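Local coordinates for protein dally-like, isoform A (Drosophila melanogaster, PDB 6XTZ) that binds Wnt and Hedgehog family proteins, probably as a GPI-anchored cell-surface heparan sulfate proteoglycan, and shields the Wnt lipid to enable signalling at a distance, at residues Gly81-Lys86 and Val446-Gln451; Lys88-Ala93 and Glu439-Arg444; Arg201-Ala206 and Asp277-Arg282. The protein carries 5 engineered substitutions. All blocks are in the same frame, centred on the assembly; numbering follows the deposited sequence.

How the contacts relate
The three contacts sit close together in the elongated, all-helical glypican core. Contacts 1 and 2, centres about 10 Å apart, join the same pair, helix 51-110 and helix 441-455. Contact 3 joins helix 185-216 to helix 263-283, with its centre about 10 Å from that of contact 1 and about 13 Å from that of contact 2. Along the chain the order is 81-86, 88-93, 201-206, 277-282, 439-444, 446-451, so contact 1 encloses contact 2, which encloses contact 3. R450 and D277 form a salt bridge between contacts 1 and 3. Helix 441-455, which follows a long unmodelled stretch, is held by several helices. P440, at its N-cap, lines the pocket holding O-palmitoleoyl serine, the lipidated Wnt residue.

Contact 1. Residues Gly81-Lys86 and Val446-Gln451; sequences GSKATK and VRDIRQ
K83 and D448 form a salt bridge between two helices of the all-helical glypican core. K83 lies on helix 51-110 and D448 on helix 441-455. The ammonium NZ of K83 gives a hydrogen bond to OD2 of D448 at 2.6 Å, on the syn lone pair, the side facing OD1. The lysine chain comes in nearly perpendicular to the aspartate. It bends once, at chi2 (-65°), and is extended beyond that, which carries NZ across to the carboxylate. Its CE also lies 3.2 Å from D448 OD2, so the aliphatic end passes close to the same oxygen.

The carboxylate has a second charged partner on its own helix, R452, whose NE bonds to OD1. Two cationic groups thus hold its two oxygens and probably favour its charged form. K86 is a more distant neighbour, with NZ 5.0 Å from D448 OD2. A water accepts from K86 NZ at 2.7 Å and makes only a weak bond to OD2.

Beneath the polar bridge lies I449, which is buried. Its CG1 branch runs toward helix 51-110, where CG1 meets the CB of K83 at 3.9 Å. F87 and, from helix 185-216, Y203 and L207 also pack on this side chain. At the end of the branch, CD1 of I449 rests 3.7 Å from the backbone O of K83.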
ATOM      1  N   GLY A  81      -4.274  -4.933   5.801  1.00 35.41           N
ATOM      2  CA  GLY A  81      -4.735  -4.156   6.937  1.00 32.87           C
ATOM      3  C   GLY A  81      -4.316  -4.756   8.266  1.00 37.16           C
ATOM      4  O   GLY A  81      -3.934  -4.031   9.190  1.00 37.92           O
ATOM      5  N   SER A  82      -4.377  -6.084   8.383  1.00 35.00           N
ATOM      6  CA  SER A  82      -4.011  -6.722   9.643  1.00 37.67           C
ATOM      7  C   SER A  82      -2.501  -6.719   9.844  1.00 40.06           C
ATOM      8  O   SER A  82      -2.020  -6.571  10.974  1.00 38.42           O
ATOM      9  CB  SER A  82      -4.561  -8.146   9.695  1.00 41.41           C
ATOM     10  OG  SER A  82      -3.938  -8.973   8.729  1.00 52.77           O
ATOM     11  N   LYS A  83      -1.735  -6.883   8.761  1.00 38.89           N
ATOM     12  CA  LYS A  83      -0.281  -6.806   8.871  1.00 36.28           C
ATOM     13  C   LYS A  83       0.174  -5.411   9.269  1.00 36.79           C
ATOM     14  O   LYS A  83       1.173  -5.262   9.983  1.00 37.00           O
ATOM     15  CB  LYS A  83       0.374  -7.223   7.553  1.00 37.56           C
ATOM     16  CG  LYS A  83       0.162  -8.683   7.181  1.00 41.05           C
ATOM     17  CD  LYS A  83       0.839  -9.621   8.168  1.00 38.13           C
ATOM     18  CE  LYS A  83       0.647 -11.069   7.750  1.00 42.84           C
ATOM     19  NZ  LYS A  83       1.327 -12.023   8.670  1.00 48.83           N
ATOM     20  N   ALA A  84      -0.537  -4.376   8.814  1.00 35.19           N
ATOM     21  CA  ALA A  84      -0.234  -3.021   9.259  1.00 37.54           C
ATOM     22  C   ALA A  84      -0.522  -2.856  10.745  1.00 44.29           C
ATOM     23  O   ALA A  84       0.226  -2.177  11.457  1.00 43.77           O
ATOM     24  CB  ALA A  84      -1.029  -2.007   8.439  1.00 29.35           C
ATOM     25  N   THR A  85      -1.601  -3.475  11.231  1.00 41.71           N
ATOM     26  CA  THR A  85      -1.914  -3.408  12.655  1.00 40.24           C
ATOM     27  C   THR A  85      -0.890  -4.176  13.482  1.00 38.60           C
ATOM     28  O   THR A  85      -0.492  -3.725  14.564  1.00 32.57           O
ATOM     29  CB  THR A  85      -3.323  -3.946  12.910  1.00 40.17           C
ATOM     30  OG1 THR A  85      -4.280  -3.106  12.253  1.00 44.63           O
ATOM     31  CG2 THR A  85      -3.628  -3.980  14.402  1.00 40.17           C
ATOM     32  N   LYS A  86      -0.456  -5.339  12.992  1.00 37.06           N
ATOM     33  CA  LYS A  86       0.580  -6.092  13.690  1.00 35.39           C
ATOM     34  C   LYS A  86       1.893  -5.322  13.708  1.00 38.80           C
ATOM     35  O   LYS A  86       2.620  -5.340  14.707  1.00 42.11           O
ATOM     36  CB  LYS A  86       0.765  -7.460  13.030  1.00 40.71           C
ATOM     37  CG  LYS A  86       1.802  -8.345  13.708  1.00 54.35           C
ATOM     38  CD  LYS A  86       1.968  -9.672  12.980  1.00 67.55           C
ATOM     39  CE  LYS A  86       3.008 -10.551  13.659  1.00 73.04           C
ATOM     40  NZ  LYS A  86       3.223 -11.835  12.933  1.00 74.42           N
ATOM     41  N   VAL A 446       8.612  -6.586   9.170  1.00 47.59           N
ATOM     42  CA  VAL A 446       8.971  -5.782   8.005  1.00 42.95           C
ATOM     43  C   VAL A 446       9.235  -6.678   6.800  1.00 44.71           C
ATOM     44  O   VAL A 446       8.804  -6.376   5.680  1.00 46.25           O
ATOM     45  CB  VAL A 446      10.181  -4.885   8.324  1.00 45.09           C
ATOM     46  CG1 VAL A 446      10.742  -4.272   7.048  1.00 45.20           C
ATOM     47  CG2 VAL A 446       9.786  -3.787   9.299  1.00 41.85           C
ATOM     48  N   ARG A 447       9.941  -7.795   7.005  1.00 44.80           N
ATOM     49  CA  ARG A 447      10.162  -8.735   5.910  1.00 45.32           C
ATOM     50  C   ARG A 447       8.854  -9.370   5.457  1.00 44.48           C
ATOM     51  O   ARG A 447       8.655  -9.609   4.260  1.00 46.25           O
ATOM     52  CB  ARG A 447      11.155  -9.821   6.325  1.00 46.40           C
ATOM     53  CG  ARG A 447      12.573  -9.337   6.571  1.00 56.95           C
ATOM     54  CD  ARG A 447      13.495 -10.512   6.860  1.00 64.39           C
ATOM     55  NE  ARG A 447      14.615 -10.133   7.716  1.00 73.16           N
ATOM     56  CZ  ARG A 447      15.759  -9.624   7.272  1.00 77.62           C
ATOM     57  NH1 ARG A 447      15.941  -9.425   5.972  1.00 80.92           N
ATOM     58  NH2 ARG A 447      16.722  -9.310   8.128  1.00 75.36           N
ATOM     59  N   ASP A 448       7.956  -9.662   6.401  1.00 45.67           N
ATOM     60  CA  ASP A 448       6.669 -10.251   6.046  1.00 46.55           C
ATOM     61  C   ASP A 448       5.858  -9.300   5.175  1.00 42.07           C
ATOM     62  O   ASP A 448       5.348  -9.687   4.118  1.00 45.12           O
ATOM     63  CB  ASP A 448       5.899 -10.616   7.316  1.00 46.82           C
ATOM     64  CG  ASP A 448       4.625 -11.388   7.028  1.00 56.25           C
ATOM     65  OD1 ASP A 448       4.439 -11.835   5.876  1.00 60.62           O
ATOM     66  OD2 ASP A 448       3.810 -11.552   7.959  1.00 59.84           O
ATOM     67  N   ILE A 449       5.738  -8.042   5.604  1.00 41.87           N
ATOM     68  CA  ILE A 449       5.018  -7.043   4.821  1.00 40.74           C
ATOM     69  C   ILE A 449       5.683  -6.840   3.467  1.00 45.47           C
ATOM     70  O   ILE A 449       5.009  -6.770   2.432  1.00 42.92           O
ATOM     71  CB  ILE A 449       4.927  -5.723   5.609  1.00 37.19           C
ATOM     72  CG1 ILE A 449       3.992  -5.885   6.810  1.00 35.76           C
ATOM     73  CG2 ILE A 449       4.486  -4.582   4.703  1.00 36.31           C
ATOM     74  CD1 ILE A 449       4.050  -4.732   7.788  1.00 37.87           C
ATOM     75  N   ARG A 450       7.016  -6.756   3.451  1.00 45.43           N
ATOM     76  CA  ARG A 450       7.735  -6.518   2.202  1.00 44.49           C
ATOM     77  C   ARG A 450       7.466  -7.621   1.186  1.00 41.85           C
ATOM     78  O   ARG A 450       7.298  -7.347  -0.009  1.00 38.95           O
ATOM     79  CB  ARG A 450       9.234  -6.400   2.479  1.00 35.85           C
ATOM     80  CG  ARG A 450      10.081  -6.156   1.244  1.00 43.96           C
ATOM     81  CD  ARG A 450      11.565  -6.221   1.574  1.00 42.28           C
ATOM     82  NE  ARG A 450      12.397  -5.860   0.431  1.00 38.27           N
ATOM     83  CZ  ARG A 450      13.726  -5.796   0.466  1.00 60.16           C
ATOM     84  NH1 ARG A 450      14.377  -6.075   1.588  1.00 39.61           N
ATOM     85  NH2 ARG A 450      14.403  -5.456  -0.621  1.00 54.69           N
ATOM     86  N   GLN A 451       7.414  -8.874   1.641  1.00 41.71           N
ATOM     87  CA  GLN A 451       7.171  -9.978   0.721  1.00 41.87           C
ATOM     88  C   GLN A 451       5.730  -9.981   0.228  1.00 47.40           C
ATOM     89  O   GLN A 451       5.470 -10.265  -0.947  1.00 47.72           O
ATOM     90  CB  GLN A 451       7.514 -11.307   1.393  1.00 46.83           C
ATOM     91  CG  GLN A 451       7.377 -12.512   0.479  1.00 51.92           C
ATOM     92  CD  GLN A 451       8.276 -12.423  -0.738  1.00 57.05           C
ATOM     93  OE1 GLN A 451       9.459 -12.098  -0.630  1.00 58.15           O
ATOM     94  NE2 GLN A 451       7.717 -12.709  -1.909  1.00 57.12           N
TER
HETATM   95  O   HOH W   1       5.152 -12.242  11.085  1.00 58.77           O

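Contact 2. Residues Lys88-Ala93 and Glu439-Arg444; sequences KDIFTA and EPILDR
I90 and L442 have the most surface buried here, and F91 and I441 complete an apolar contact without hydrogen bonds across it. It is a helix-helix contact of the glypican core. The second half of helix 51-110 meets the first turn of helix 441-455, for which P440 is the N-cap residue.

I90 points toward the other helix and touches with its CG2 branch. This methyl meets both CG1 and CD1 of I441, the latter at 3.9 Å. The two side chains pass at a slant. With chi1 at 66°, I441 has its CG1 and CD1 placed against I90 CG2. CG2 of I90 also faces L442, 4.3 Å from its CA.

The other half of the contact is buried. L442 sends its two methyls toward the F91 ring, and F87, L94 and I289 also pack on it. F132 meets the F91 ring with the planes at about 50°.

Next to the contact is the lipid pocket. P440 touches the bound O-palmitoleoyl serine, and the I441 side chain lies about 5 Å from it at nearest approach. On the buried side, CD2 of L442 comes in at the edge of the F91 ring, in its plane, 3.7 Å from CD1.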
ATOM      1  N   LYS A  88       2.302  -1.975  13.647  1.00 33.21           N
ATOM      2  CA  LYS A  88       2.212  -0.870  14.597  1.00 36.37           C
ATOM      3  C   LYS A  88       2.267  -1.368  16.036  1.00 41.47           C
ATOM      4  O   LYS A  88       2.951  -0.771  16.875  1.00 44.66           O
ATOM      5  CB  LYS A  88       0.930  -0.075  14.359  1.00 31.19           C
ATOM      6  CG  LYS A  88       0.851   0.585  12.994  1.00 35.32           C
ATOM      7  CD  LYS A  88      -0.505   1.232  12.795  1.00 37.98           C
ATOM      8  CE  LYS A  88      -0.677   1.749  11.380  1.00 40.47           C
ATOM      9  NZ  LYS A  88      -2.050   2.282  11.174  1.00 43.98           N
ATOM     10  N   ASP A  89       1.556  -2.459  16.337  1.00 35.32           N
ATOM     11  CA  ASP A  89       1.546  -2.985  17.698  1.00 35.32           C
ATOM     12  C   ASP A  89       2.933  -3.448  18.126  1.00 36.58           C
ATOM     13  O   ASP A  89       3.323  -3.271  19.286  1.00 38.18           O
ATOM     14  CB  ASP A  89       0.546  -4.135  17.814  1.00 38.43           C
ATOM     15  CG  ASP A  89      -0.891  -3.680  17.650  1.00 43.57           C
ATOM     16  OD1 ASP A  89      -1.190  -2.511  17.975  1.00 49.90           O
ATOM     17  OD2 ASP A  89      -1.725  -4.495  17.201  1.00 42.77           O
ATOM     18  N   ILE A  90       3.690  -4.046  17.205  1.00 39.53           N
ATOM     19  CA  ILE A  90       5.027  -4.530  17.538  1.00 38.98           C
ATOM     20  C   ILE A  90       5.956  -3.364  17.852  1.00 37.75           C
ATOM     21  O   ILE A  90       6.690  -3.385  18.845  1.00 48.11           O
ATOM     22  CB  ILE A  90       5.580  -5.405  16.398  1.00 39.94           C
ATOM     23  CG1 ILE A  90       4.883  -6.767  16.382  1.00 40.00           C
ATOM     24  CG2 ILE A  90       7.088  -5.573  16.532  1.00 39.98           C
ATOM     25  CD1 ILE A  90       5.312  -7.661  15.235  1.00 41.14           C
ATOM     26  N   PHE A  91       5.931  -2.322  17.016  1.00 37.31           N
ATOM     27  CA  PHE A  91       6.811  -1.181  17.246  1.00 38.12           C
ATOM     28  C   PHE A  91       6.366  -0.370  18.456  1.00 40.70           C
ATOM     29  O   PHE A  91       7.203   0.181  19.181  1.00 37.92           O
ATOM     30  CB  PHE A  91       6.875  -0.291  16.005  1.00 35.03           C
ATOM     31  CG  PHE A  91       7.950   0.762  16.075  1.00 34.34           C
ATOM     32  CD1 PHE A  91       9.272   0.433  15.825  1.00 37.92           C
ATOM     33  CD2 PHE A  91       7.643   2.073  16.402  1.00 33.55           C
ATOM     34  CE1 PHE A  91      10.268   1.391  15.894  1.00 40.48           C
ATOM     35  CE2 PHE A  91       8.635   3.037  16.472  1.00 36.84           C
ATOM     36  CZ  PHE A  91       9.949   2.696  16.216  1.00 36.15           C
ATOM     37  N   THR A  92       5.055  -0.273  18.685  1.00 37.14           N
ATOM     38  CA  THR A  92       4.565   0.429  19.867  1.00 38.38           C
ATOM     39  C   THR A  92       5.019  -0.272  21.142  1.00 41.42           C
ATOM     40  O   THR A  92       5.489   0.372  22.087  1.00 46.61           O
ATOM     41  CB  THR A  92       3.041   0.536  19.824  1.00 42.41           C
ATOM     42  OG1 THR A  92       2.642   1.218  18.628  1.00 42.39           O
ATOM     43  CG2 THR A  92       2.530   1.305  21.034  1.00 39.22           C
ATOM     44  N   ALA A  93       4.887  -1.599  21.183  1.00 38.12           N
ATOM     45  CA  ALA A  93       5.354  -2.352  22.341  1.00 39.56           C
ATOM     46  C   ALA A  93       6.873  -2.306  22.450  1.00 44.55           C
ATOM     47  O   ALA A  93       7.419  -2.194  23.553  1.00 43.97           O
ATOM     48  CB  ALA A  93       4.865  -3.795  22.259  1.00 34.27           C
ATOM     49  N   GLU A 439      16.977 -12.951  15.106  1.00102.63           N
ATOM     50  CA  GLU A 439      16.459 -11.892  14.261  1.00 91.57           C
ATOM     51  C   GLU A 439      15.358 -11.146  15.004  1.00 71.58           C
ATOM     52  O   GLU A 439      14.422 -11.780  15.512  1.00 69.10           O
ATOM     53  CB  GLU A 439      15.914 -12.464  12.943  1.00102.14           C
ATOM     54  CG  GLU A 439      16.959 -13.201  12.120  1.00112.45           C
ATOM     55  CD  GLU A 439      16.427 -13.668  10.780  1.00116.25           C
ATOM     56  OE1 GLU A 439      15.322 -14.250  10.745  1.00116.38           O
ATOM     57  OE2 GLU A 439      17.111 -13.446   9.759  1.00117.76           O
ATOM     58  N   PRO A 440      15.436  -9.818  15.107  1.00 52.91           N
ATOM     59  CA  PRO A 440      14.407  -9.077  15.846  1.00 55.02           C
ATOM     60  C   PRO A 440      13.042  -9.229  15.192  1.00 56.83           C
ATOM     61  O   PRO A 440      12.923  -9.331  13.970  1.00 58.23           O
ATOM     62  CB  PRO A 440      14.895  -7.624  15.784  1.00 51.60           C
ATOM     63  CG  PRO A 440      16.341  -7.707  15.419  1.00 52.61           C
ATOM     64  CD  PRO A 440      16.479  -8.930  14.569  1.00 50.25           C
ATOM     65  N   ILE A 441      12.002  -9.246  16.031  1.00 57.19           N
ATOM     66  CA  ILE A 441      10.646  -9.410  15.523  1.00 61.42           C
ATOM     67  C   ILE A 441      10.209  -8.212  14.691  1.00 54.80           C
ATOM     68  O   ILE A 441       9.307  -8.341  13.855  1.00 51.94           O
ATOM     69  CB  ILE A 441       9.654  -9.656  16.676  1.00 69.64           C
ATOM     70  CG1 ILE A 441       9.547  -8.422  17.573  1.00 70.17           C
ATOM     71  CG2 ILE A 441      10.074 -10.876  17.485  1.00 75.81           C
ATOM     72  CD1 ILE A 441       8.470  -8.533  18.630  1.00 73.59           C
ATOM     73  N   LEU A 442      10.823  -7.044  14.897  1.00 46.86           N
ATOM     74  CA  LEU A 442      10.517  -5.903  14.042  1.00 48.29           C
ATOM     75  C   LEU A 442      11.000  -6.148  12.618  1.00 49.27           C
ATOM     76  O   LEU A 442      10.303  -5.811  11.655  1.00 44.22           O
ATOM     77  CB  LEU A 442      11.139  -4.630  14.612  1.00 48.33           C
ATOM     78  CG  LEU A 442      10.905  -3.355  13.798  1.00 49.94           C
ATOM     79  CD1 LEU A 442       9.417  -3.112  13.581  1.00 46.69           C
ATOM     80  CD2 LEU A 442      11.552  -2.160  14.483  1.00 50.37           C
ATOM     81  N   ASP A 443      12.185  -6.740  12.466  1.00 51.61           N
ATOM     82  CA  ASP A 443      12.644  -7.120  11.136  1.00 51.66           C
ATOM     83  C   ASP A 443      11.764  -8.206  10.532  1.00 53.10           C
ATOM     84  O   ASP A 443      11.570  -8.236   9.312  1.00 51.31           O
ATOM     85  CB  ASP A 443      14.098  -7.591  11.190  1.00 50.26           C
ATOM     86  CG  ASP A 443      15.044  -6.515  11.689  1.00 54.27           C
ATOM     87  OD1 ASP A 443      14.566  -5.445  12.120  1.00 56.64           O
ATOM     88  OD2 ASP A 443      16.270  -6.742  11.645  1.00 54.89           O
ATOM     89  N   ARG A 444      11.219  -9.096  11.366  1.00 53.78           N
ATOM     90  CA  ARG A 444      10.400 -10.191  10.855  1.00 55.23           C
ATOM     91  C   ARG A 444       9.093  -9.681  10.261  1.00 51.18           C
ATOM     92  O   ARG A 444       8.653 -10.163   9.212  1.00 52.44           O
ATOM     93  CB  ARG A 444      10.126 -11.200  11.972  1.00 63.58           C
ATOM     94  CG  ARG A 444      11.383 -11.841  12.539  1.00 80.74           C
ATOM     95  CD  ARG A 444      11.083 -12.669  13.781  1.00 93.62           C
ATOM     96  NE  ARG A 444      10.202 -13.797  13.499  1.00102.79           N
ATOM     97  CZ  ARG A 444       9.825 -14.693  14.405  1.00107.93           C
ATOM     98  NH1 ARG A 444      10.254 -14.593  15.657  1.00108.28           N
ATOM     99  NH2 ARG A 444       9.020 -15.690  14.063  1.00110.80           N
TER

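Contact 3. Residues Arg201-Ala206 and Asp277-Arg282; sequences RTYGQA and DKVAER
Y203 packs on V279 and A280 in a fully buried contact that has no hydrogen bond across it. CG1 of V279 sits 3.6 Å from CD1 of the tyrosine ring. It approaches obliquely, and the valine and the tyrosine run alongside one another, pointing opposite ways. The methyl of A280 lies 3.6 Å from CE1 of Y203. The same CB is 3.4 Å from Y203 OH. V279 CG1 thus meets the ring near CD1, and A280 CB lies further out, by CE1 and the hydroxyl. CG of Y203 is anti to its own N (chi1 -168°), which sends the ring out from helix 185-216 toward helix 263-283.

Both helices belong to the elongated helical core of the glypican. R450 of helix 441-455 packs on both Y203 and A280. F87 of helix 51-110 meets the tyrosine ring edge-to-face.

The polar link leads out of this pair of segments. Y203 OH makes a weak hydrogen bond to the backbone O of V446, which gives the buried hydroxyl a partner.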
ATOM      1  N   ARG A 201       7.112   4.930  10.805  1.00 41.37           N
ATOM      2  CA  ARG A 201       5.705   5.314  10.841  1.00 39.67           C
ATOM      3  C   ARG A 201       5.094   5.302   9.446  1.00 38.95           C
ATOM      4  O   ARG A 201       4.000   4.763   9.243  1.00 38.57           O
ATOM      5  CB  ARG A 201       5.550   6.692  11.482  1.00 40.76           C
ATOM      6  CG  ARG A 201       4.198   7.327  11.214  1.00 47.73           C
ATOM      7  CD  ARG A 201       3.995   8.608  12.003  1.00 44.73           C
ATOM      8  NE  ARG A 201       2.796   9.316  11.560  1.00 53.65           N
ATOM      9  CZ  ARG A 201       1.560   9.018  11.949  1.00 48.94           C
ATOM     10  NH1 ARG A 201       1.348   8.018  12.797  1.00 45.60           N
ATOM     11  NH2 ARG A 201       0.533   9.719  11.490  1.00 47.28           N
ATOM     12  N   THR A 202       5.791   5.890   8.469  1.00 36.20           N
ATOM     13  CA  THR A 202       5.254   5.965   7.114  1.00 38.02           C
ATOM     14  C   THR A 202       5.042   4.575   6.523  1.00 40.38           C
ATOM     15  O   THR A 202       4.071   4.345   5.793  1.00 46.54           O
ATOM     16  CB  THR A 202       6.187   6.791   6.229  1.00 38.51           C
ATOM     17  OG1 THR A 202       6.396   8.077   6.827  1.00 40.45           O
ATOM     18  CG2 THR A 202       5.592   6.977   4.839  1.00 32.40           C
ATOM     19  N   TYR A 203       5.936   3.636   6.837  1.00 37.39           N
ATOM     20  CA  TYR A 203       5.807   2.271   6.335  1.00 36.71           C
ATOM     21  C   TYR A 203       4.476   1.658   6.757  1.00 41.28           C
ATOM     22  O   TYR A 203       3.739   1.106   5.930  1.00 36.07           O
ATOM     23  CB  TYR A 203       6.980   1.435   6.848  1.00 37.93           C
ATOM     24  CG  TYR A 203       7.160   0.086   6.191  1.00 34.25           C
ATOM     25  CD1 TYR A 203       7.612  -0.017   4.882  1.00 33.28           C
ATOM     26  CD2 TYR A 203       6.918  -1.087   6.894  1.00 37.30           C
ATOM     27  CE1 TYR A 203       7.794  -1.250   4.286  1.00 35.83           C
ATOM     28  CE2 TYR A 203       7.097  -2.324   6.306  1.00 37.01           C
ATOM     29  CZ  TYR A 203       7.535  -2.399   5.002  1.00 39.02           C
ATOM     30  OH  TYR A 203       7.717  -3.627   4.411  1.00 46.97           O
ATOM     31  N   GLY A 204       4.144   1.757   8.047  1.00 37.70           N
ATOM     32  CA  GLY A 204       2.872   1.239   8.519  1.00 35.87           C
ATOM     33  C   GLY A 204       1.677   2.075   8.120  1.00 40.51           C
ATOM     34  O   GLY A 204       0.594   1.533   7.875  1.00 43.79           O
ATOM     35  N   GLN A 205       1.841   3.396   8.050  1.00 35.41           N
ATOM     36  CA  GLN A 205       0.713   4.249   7.684  1.00 36.61           C
ATOM     37  C   GLN A 205       0.353   4.093   6.210  1.00 42.30           C
ATOM     38  O   GLN A 205      -0.831   4.044   5.854  1.00 39.81           O
ATOM     39  CB  GLN A 205       1.020   5.712   8.003  1.00 34.51           C
ATOM     40  CG  GLN A 205       1.095   6.018   9.488  1.00 47.11           C
ATOM     41  CD  GLN A 205      -0.217   5.776  10.203  1.00 58.01           C
ATOM     42  OE1 GLN A 205      -1.292   5.944   9.627  1.00 62.79           O
ATOM     43  NE2 GLN A 205      -0.135   5.368  11.464  1.00 59.02           N
ATOM     44  N   ALA A 206       1.363   4.014   5.340  1.00 41.01           N
ATOM     45  CA  ALA A 206       1.098   3.809   3.920  1.00 42.95           C
ATOM     46  C   ALA A 206       0.465   2.447   3.670  1.00 42.13           C
ATOM     47  O   ALA A 206      -0.400   2.309   2.798  1.00 38.09           O
ATOM     48  CB  ALA A 206       2.388   3.962   3.113  1.00 27.24           C
ATOM     49  N   ASP A 277       8.957  -1.197  -1.063  1.00 40.57           N
ATOM     50  CA  ASP A 277      10.148  -2.037  -1.045  1.00 41.10           C
ATOM     51  C   ASP A 277      11.401  -1.219  -0.761  1.00 48.53           C
ATOM     52  O   ASP A 277      12.353  -1.733  -0.163  1.00 49.44           O
ATOM     53  CB  ASP A 277      10.284  -2.784  -2.371  1.00 43.13           C
ATOM     54  CG  ASP A 277      11.325  -3.884  -2.317  1.00 45.34           C
ATOM     55  OD1 ASP A 277      11.059  -4.926  -1.682  1.00 47.67           O
ATOM     56  OD2 ASP A 277      12.409  -3.710  -2.910  1.00 48.00           O
ATOM     57  N   LYS A 278      11.417   0.050  -1.177  1.00 50.74           N
ATOM     58  CA  LYS A 278      12.556   0.912  -0.877  1.00 47.79           C
ATOM     59  C   LYS A 278      12.606   1.263   0.604  1.00 47.63           C
ATOM     60  O   LYS A 278      13.682   1.251   1.214  1.00 43.49           O
ATOM     61  CB  LYS A 278      12.495   2.180  -1.728  1.00 47.84           C
ATOM     62  CG  LYS A 278      12.978   2.003  -3.156  1.00 56.89           C
ATOM     63  CD  LYS A 278      13.170   3.354  -3.831  1.00 68.11           C
ATOM     64  CE  LYS A 278      13.891   3.216  -5.162  1.00 75.01           C
ATOM     65  NZ  LYS A 278      14.177   4.542  -5.779  1.00 76.43           N
ATOM     66  N   VAL A 279      11.455   1.585   1.199  1.00 43.27           N
ATOM     67  CA  VAL A 279      11.423   1.897   2.624  1.00 42.44           C
ATOM     68  C   VAL A 279      11.746   0.657   3.447  1.00 44.61           C
ATOM     69  O   VAL A 279      12.480   0.728   4.440  1.00 41.73           O
ATOM     70  CB  VAL A 279      10.060   2.501   3.005  1.00 40.14           C
ATOM     71  CG1 VAL A 279       9.961   2.686   4.512  1.00 36.32           C
ATOM     72  CG2 VAL A 279       9.856   3.827   2.290  1.00 34.55           C
ATOM     73  N   ALA A 280      11.213  -0.501   3.044  1.00 42.47           N
ATOM     74  CA  ALA A 280      11.556  -1.748   3.720  1.00 41.66           C
ATOM     75  C   ALA A 280      13.049  -2.033   3.640  1.00 45.24           C
ATOM     76  O   ALA A 280      13.617  -2.628   4.564  1.00 48.71           O
ATOM     77  CB  ALA A 280      10.762  -2.909   3.119  1.00 40.13           C
ATOM     78  N   GLU A 281      13.699  -1.624   2.548  1.00 45.59           N
ATOM     79  CA  GLU A 281      15.147  -1.767   2.455  1.00 49.86           C
ATOM     80  C   GLU A 281      15.847  -0.895   3.491  1.00 49.64           C
ATOM     81  O   GLU A 281      16.832  -1.318   4.108  1.00 48.77           O
ATOM     82  CB  GLU A 281      15.616  -1.408   1.045  1.00 60.69           C
ATOM     83  CG  GLU A 281      17.088  -1.680   0.781  1.00 74.04           C
ATOM     84  CD  GLU A 281      17.550  -1.130  -0.555  1.00 83.28           C
ATOM     85  OE1 GLU A 281      17.705   0.104  -0.672  1.00 84.29           O
ATOM     86  OE2 GLU A 281      17.748  -1.931  -1.493  1.00 88.42           O
ATOM     87  N   ARG A 282      15.347   0.326   3.694  1.00 44.60           N
ATOM     88  CA  ARG A 282      15.911   1.208   4.710  1.00 44.23           C
ATOM     89  C   ARG A 282      15.668   0.664   6.112  1.00 50.24           C
ATOM     90  O   ARG A 282      16.573   0.684   6.957  1.00 56.57           O
ATOM     91  CB  ARG A 282      15.314   2.606   4.573  1.00 40.64           C
ATOM     92  CG  ARG A 282      15.764   3.365   3.341  1.00 41.47           C
ATOM     93  CD  ARG A 282      17.147   3.958   3.532  1.00 46.14           C
ATOM     94  NE  ARG A 282      17.505   4.861   2.443  1.00 52.93           N
ATOM     95  CZ  ARG A 282      18.302   4.532   1.431  1.00 57.24           C
ATOM     96  NH1 ARG A 282      18.830   3.318   1.369  1.00 62.13           N
ATOM     97  NH2 ARG A 282      18.569   5.419   0.483  1.00 57.45           N
TER